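Local coordinates for SnoaL-like domain-containing protein (Novosphingobium aromaticivorans, PDB 2RFR) that is of unknown function but has an NTF2-like, cystatin-like fold of the SnoaL-like family, whose curved sheet often frames a ligand pocket or active site, at residues A[23-28]-A[121-126]. Sequence-based numbering, arbitrary orientation.
Sequences ELIARY and NRWTFR
Leu24, Ile25 and Tyr28 form the bumps that helix 5-33 presses against Trp123 and Phe125 of strand 112-128, the helix-on-sheet packing at the heart of the NTF2-like, cystatin-like fold. Locally the axes pass 11.3 Å apart, and the chains run 128° to each other. That spacing leaves room for two large rings, which project from the same side of the strand because they sit two residues apart.

Ile25 fills the shallow step where the indole face meets the end of the neighbouring phenyl. Its CG1 lies 4.3 Å above the plane of the Trp123 ring, over the centre, and the same atom meets Phe125 CZ at 3.8 Å. CD1 of Ile25 touches that CZ too, so Phe125 CZ meets both carbons of the ethyl arm, coming at it obliquely. With CG1 anti to the carbonyl carbon (chi1 -57°), this arm reaches Phe125 CZ while the CG2 branch comes to 4.3 Å from Trp123 CZ2. Toward the start of the helix segment, Leu24 and Phe125 run alongside each other, pointing opposite ways, with Leu24 CD1 3.7 Å from Phe125 CD2. An alanine in place of Phe125 would probably open a gap between helix and strand, leaving the Leu24 methyl and the Ile25 ethyl arm without the ring they pack against.

Leu85 and Ala88 of strand 81-93 also touch Ile25, extending its apolar surroundings across the sheet. Glu23, away from this interface, makes salt bridges to Arg18 and Arg22 of the second subunit, so the helix serves core and assembly at once. At the other end of the contact Tyr28, which also forms a cation-pi pair with Arg137, crosses the indole at about a right angle: its CD1 sits near the plane of the Trp123 ring, 4.2 Å from Trp123 CH2.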
ATOM      1  N   GLU A  23      -1.889   5.948  -8.674  1.00 10.55           N
ATOM      2  CA  GLU A  23      -1.633   7.297  -8.183  1.00 10.94           C
ATOM      3  C   GLU A  23      -2.924   8.017  -7.860  1.00 11.91           C
ATOM      4  O   GLU A  23      -3.003   8.674  -6.804  1.00 11.97           O
ATOM      5  CB  GLU A  23      -0.693   8.047  -9.182  1.00 12.93           C
ATOM      6  CG  GLU A  23      -0.357   9.421  -8.860  1.00 16.88           C
ATOM      7  CD  GLU A  23       0.574   9.618  -7.675  1.00 14.96           C
ATOM      8  OE1 GLU A  23       1.512   8.806  -7.309  1.00 15.44           O
ATOM      9  OE2 GLU A  23       0.489  10.755  -7.233  1.00 17.48           O
ATOM     10  N   LEU A  24      -3.990   7.887  -8.660  1.00 10.42           N
ATOM     11  CA  LEU A  24      -5.282   8.479  -8.307  1.00 10.99           C
ATOM     12  C   LEU A  24      -5.752   7.982  -6.964  1.00 10.22           C
ATOM     13  O   LEU A  24      -6.201   8.758  -6.121  1.00 11.06           O
ATOM     14  CB  LEU A  24      -6.382   8.138  -9.349  1.00 13.12           C
ATOM     15  CG  LEU A  24      -6.369   8.749 -10.734  1.00 15.46           C
ATOM     16  CD1 LEU A  24      -7.465   8.134 -11.584  1.00 15.78           C
ATOM     17  CD2 LEU A  24      -6.563  10.312 -10.636  1.00 15.41           C
ATOM     18  N   ILE A  25      -5.733   6.676  -6.781  1.00  8.92           N
ATOM     19  CA  ILE A  25      -6.210   6.087  -5.566  1.00  8.16           C
ATOM     20  C   ILE A  25      -5.352   6.530  -4.364  1.00  8.13           C
ATOM     21  O   ILE A  25      -5.909   6.892  -3.315  1.00  9.50           O
ATOM     22  CB  ILE A  25      -6.273   4.546  -5.665  1.00  9.01           C
ATOM     23  CG1 ILE A  25      -7.159   4.140  -6.834  1.00  8.77           C
ATOM     24  CG2 ILE A  25      -6.748   3.915  -4.323  1.00 10.14           C
ATOM     25  CD1 ILE A  25      -7.097   2.613  -7.126  1.00 11.00           C
ATOM     26  N   ALA A  26      -4.040   6.597  -4.542  1.00  7.88           N
ATOM     27  CA  ALA A  26      -3.110   7.003  -3.463  1.00  7.93           C
ATOM     28  C   ALA A  26      -3.279   8.478  -3.115  1.00  8.34           C
ATOM     29  O   ALA A  26      -2.919   8.861  -1.999  1.00  8.79           O
ATOM     30  CB  ALA A  26      -1.702   6.693  -3.865  1.00  9.80           C
ATOM     31  N   ARG A  27      -3.778   9.319  -4.035  1.00  8.08           N
ATOM     32  CA  ARG A  27      -4.002  10.711  -3.722  1.00  8.18           C
ATOM     33  C   ARG A  27      -5.271  10.971  -2.938  1.00  9.12           C
ATOM     34  O   ARG A  27      -5.363  12.020  -2.313  1.00  8.84           O
ATOM     35  CB  ARG A  27      -4.083  11.516  -5.047  1.00 10.29           C
ATOM     36  CG  ARG A  27      -2.730  11.692  -5.711  1.00 10.36           C
ATOM     37  CD  ARG A  27      -2.913  12.408  -7.089  1.00 16.65           C
ATOM     38  NE  ARG A  27      -1.627  12.460  -7.756  1.00 26.54           N
ATOM     39  N   TYR A  28      -6.250  10.064  -2.963  1.00  7.90           N
ATOM     40  CA  TYR A  28      -7.519  10.313  -2.340  1.00  8.01           C
ATOM     41  C   TYR A  28      -7.334  10.670  -0.865  1.00  8.32           C
ATOM     42  O   TYR A  28      -7.874  11.683  -0.389  1.00  8.49           O
ATOM     43  CB  TYR A  28      -8.458   9.091  -2.510  1.00  8.61           C
ATOM     44  CG  TYR A  28      -9.763   9.374  -1.821  1.00  9.72           C
ATOM     45  CD1 TYR A  28     -10.801   9.985  -2.481  1.00 10.08           C
ATOM     46  CD2 TYR A  28      -9.955   9.062  -0.450  1.00 10.40           C
ATOM     47  CE1 TYR A  28     -11.964  10.346  -1.799  1.00 10.94           C
ATOM     48  CE2 TYR A  28     -11.115   9.471   0.204  1.00 11.32           C
ATOM     49  CZ  TYR A  28     -12.096  10.107  -0.477  1.00 12.01           C
ATOM     50  OH  TYR A  28     -13.262  10.544   0.104  1.00 15.48           O
ATOM     51  N   ASN A 121     -13.707  -1.365  -1.115  0.55  6.65           N
ATOM     52  CA  ASN A 121     -13.969  -0.397  -2.170  0.55  7.14           C
ATOM     53  C   ASN A 121     -13.795  -1.053  -3.518  0.55  7.76           C
ATOM     54  O   ASN A 121     -12.843  -1.783  -3.749  0.55  8.00           O
ATOM     55  CB  ASN A 121     -12.960   0.767  -2.165  0.55  6.46           C
ATOM     56  CG  ASN A 121     -12.920   1.531  -0.893  0.55  9.49           C
ATOM     57  OD1 ASN A 121     -13.548   2.559  -0.775  0.55 11.62           O
ATOM     58  ND2 ASN A 121     -12.267   0.981   0.134  0.55  9.49           N
ATOM     59  N   ARG A 122     -14.675  -0.680  -4.428  1.00  7.45           N
ATOM     60  CA  ARG A 122     -14.541  -0.950  -5.834  1.00  7.98           C
ATOM     61  C   ARG A 122     -14.604   0.351  -6.590  1.00  7.89           C
ATOM     62  O   ARG A 122     -15.525   1.143  -6.410  1.00  8.92           O
ATOM     63  CB  ARG A 122     -15.690  -1.850  -6.334  1.00  9.93           C
ATOM     64  CG  ARG A 122     -15.468  -2.257  -7.797  1.00 13.66           C
ATOM     65  CD  ARG A 122     -16.590  -3.108  -8.260  1.00 21.05           C
ATOM     66  NE  ARG A 122     -16.463  -4.426  -7.716  1.00 29.59           N
ATOM     67  CZ  ARG A 122     -16.477  -5.543  -8.419  1.00 33.82           C
ATOM     68  NH1 ARG A 122     -16.593  -5.524  -9.742  1.00 43.31           N
ATOM     69  NH2 ARG A 122     -16.405  -6.695  -7.773  1.00 28.09           N
ATOM     70  N   TRP A 123     -13.604   0.579  -7.433  1.00  7.83           N
ATOM     71  CA  TRP A 123     -13.466   1.801  -8.224  1.00  8.09           C
ATOM     72  C   TRP A 123     -13.504   1.439  -9.692  1.00  8.42           C
ATOM     73  O   TRP A 123     -12.947   0.422 -10.087  1.00  9.78           O
ATOM     74  CB  TRP A 123     -12.124   2.425  -7.968  1.00  8.95           C
ATOM     75  CG  TRP A 123     -11.754   2.932  -6.629  1.00  9.71           C
ATOM     76  CD1 TRP A 123     -11.426   2.196  -5.527  1.00 12.67           C
ATOM     77  CD2 TRP A 123     -11.526   4.301  -6.275  1.00  9.17           C
ATOM     78  NE1 TRP A 123     -11.033   3.029  -4.531  1.00 12.79           N
ATOM     79  CE2 TRP A 123     -11.033   4.322  -4.956  1.00 10.57           C
ATOM     80  CE3 TRP A 123     -11.678   5.498  -6.935  1.00  9.93           C
ATOM     81  CZ2 TRP A 123     -10.709   5.493  -4.315  1.00 11.51           C
ATOM     82  CZ3 TRP A 123     -11.322   6.670  -6.304  1.00 12.03           C
ATOM     83  CH2 TRP A 123     -10.812   6.654  -5.023  1.00 11.54           C
ATOM     84  N   THR A 124     -14.116   2.271 -10.495  1.00  8.18           N
ATOM     85  CA  THR A 124     -14.020   2.224 -11.942  1.00  8.15           C
ATOM     86  C   THR A 124     -13.407   3.496 -12.445  1.00  8.11           C
ATOM     87  O   THR A 124     -13.544   4.557 -11.831  1.00  9.47           O
ATOM     88  CB  THR A 124     -15.336   1.961 -12.579  1.00 10.16           C
ATOM     89  OG1 THR A 124     -16.203   3.037 -12.308  1.00 11.94           O
ATOM     90  CG2 THR A 124     -15.982   0.657 -12.158  1.00 13.61           C
ATOM     91  N   PHE A 125     -12.728   3.395 -13.597  1.00  8.32           N
ATOM     92  CA  PHE A 125     -11.976   4.503 -14.178  1.00  8.51           C
ATOM     93  C   PHE A 125     -12.183   4.526 -15.674  1.00  8.93           C
ATOM     94  O   PHE A 125     -12.482   3.511 -16.300  1.00  9.56           O
ATOM     95  CB  PHE A 125     -10.477   4.356 -13.899  1.00  8.76           C
ATOM     96  CG  PHE A 125     -10.108   4.208 -12.461  1.00  8.18           C
ATOM     97  CD1 PHE A 125     -10.126   2.991 -11.887  1.00  8.49           C
ATOM     98  CD2 PHE A 125      -9.815   5.289 -11.673  1.00  8.61           C
ATOM     99  CE1 PHE A 125      -9.814   2.834 -10.545  1.00  8.83           C
ATOM    100  CE2 PHE A 125      -9.509   5.162 -10.307  1.00  9.02           C
ATOM    101  CZ  PHE A 125      -9.544   3.910  -9.751  1.00  9.31           C
ATOM    102  N   ARG A 126     -11.894   5.679 -16.254  1.00  9.93           N
ATOM    103  CA  ARG A 126     -11.790   5.753 -17.706  1.00 11.92           C
ATOM    104  C   ARG A 126     -10.708   6.696 -18.130  1.00 10.90           C
ATOM    105  O   ARG A 126     -10.345   7.620 -17.450  1.00 10.39           O
ATOM    106  CB  ARG A 126     -13.109   6.046 -18.338  1.00 17.30           C
ATOM    107  CG  ARG A 126     -13.577   7.385 -18.234  1.00 18.30           C
ATOM    108  CD  ARG A 126     -14.735   7.530 -19.270  1.00 25.69           C
ATOM    109  NE  ARG A 126     -15.260   8.845 -19.137  1.00 23.50           N
ATOM    110  CZ  ARG A 126     -16.398   9.198 -18.534  1.00 23.72           C
ATOM    111  NH1 ARG A 126     -17.250   8.307 -18.025  1.00 22.60           N
ATOM    112  NH2 ARG A 126     -16.685  10.486 -18.509  1.00 27.37           N
TER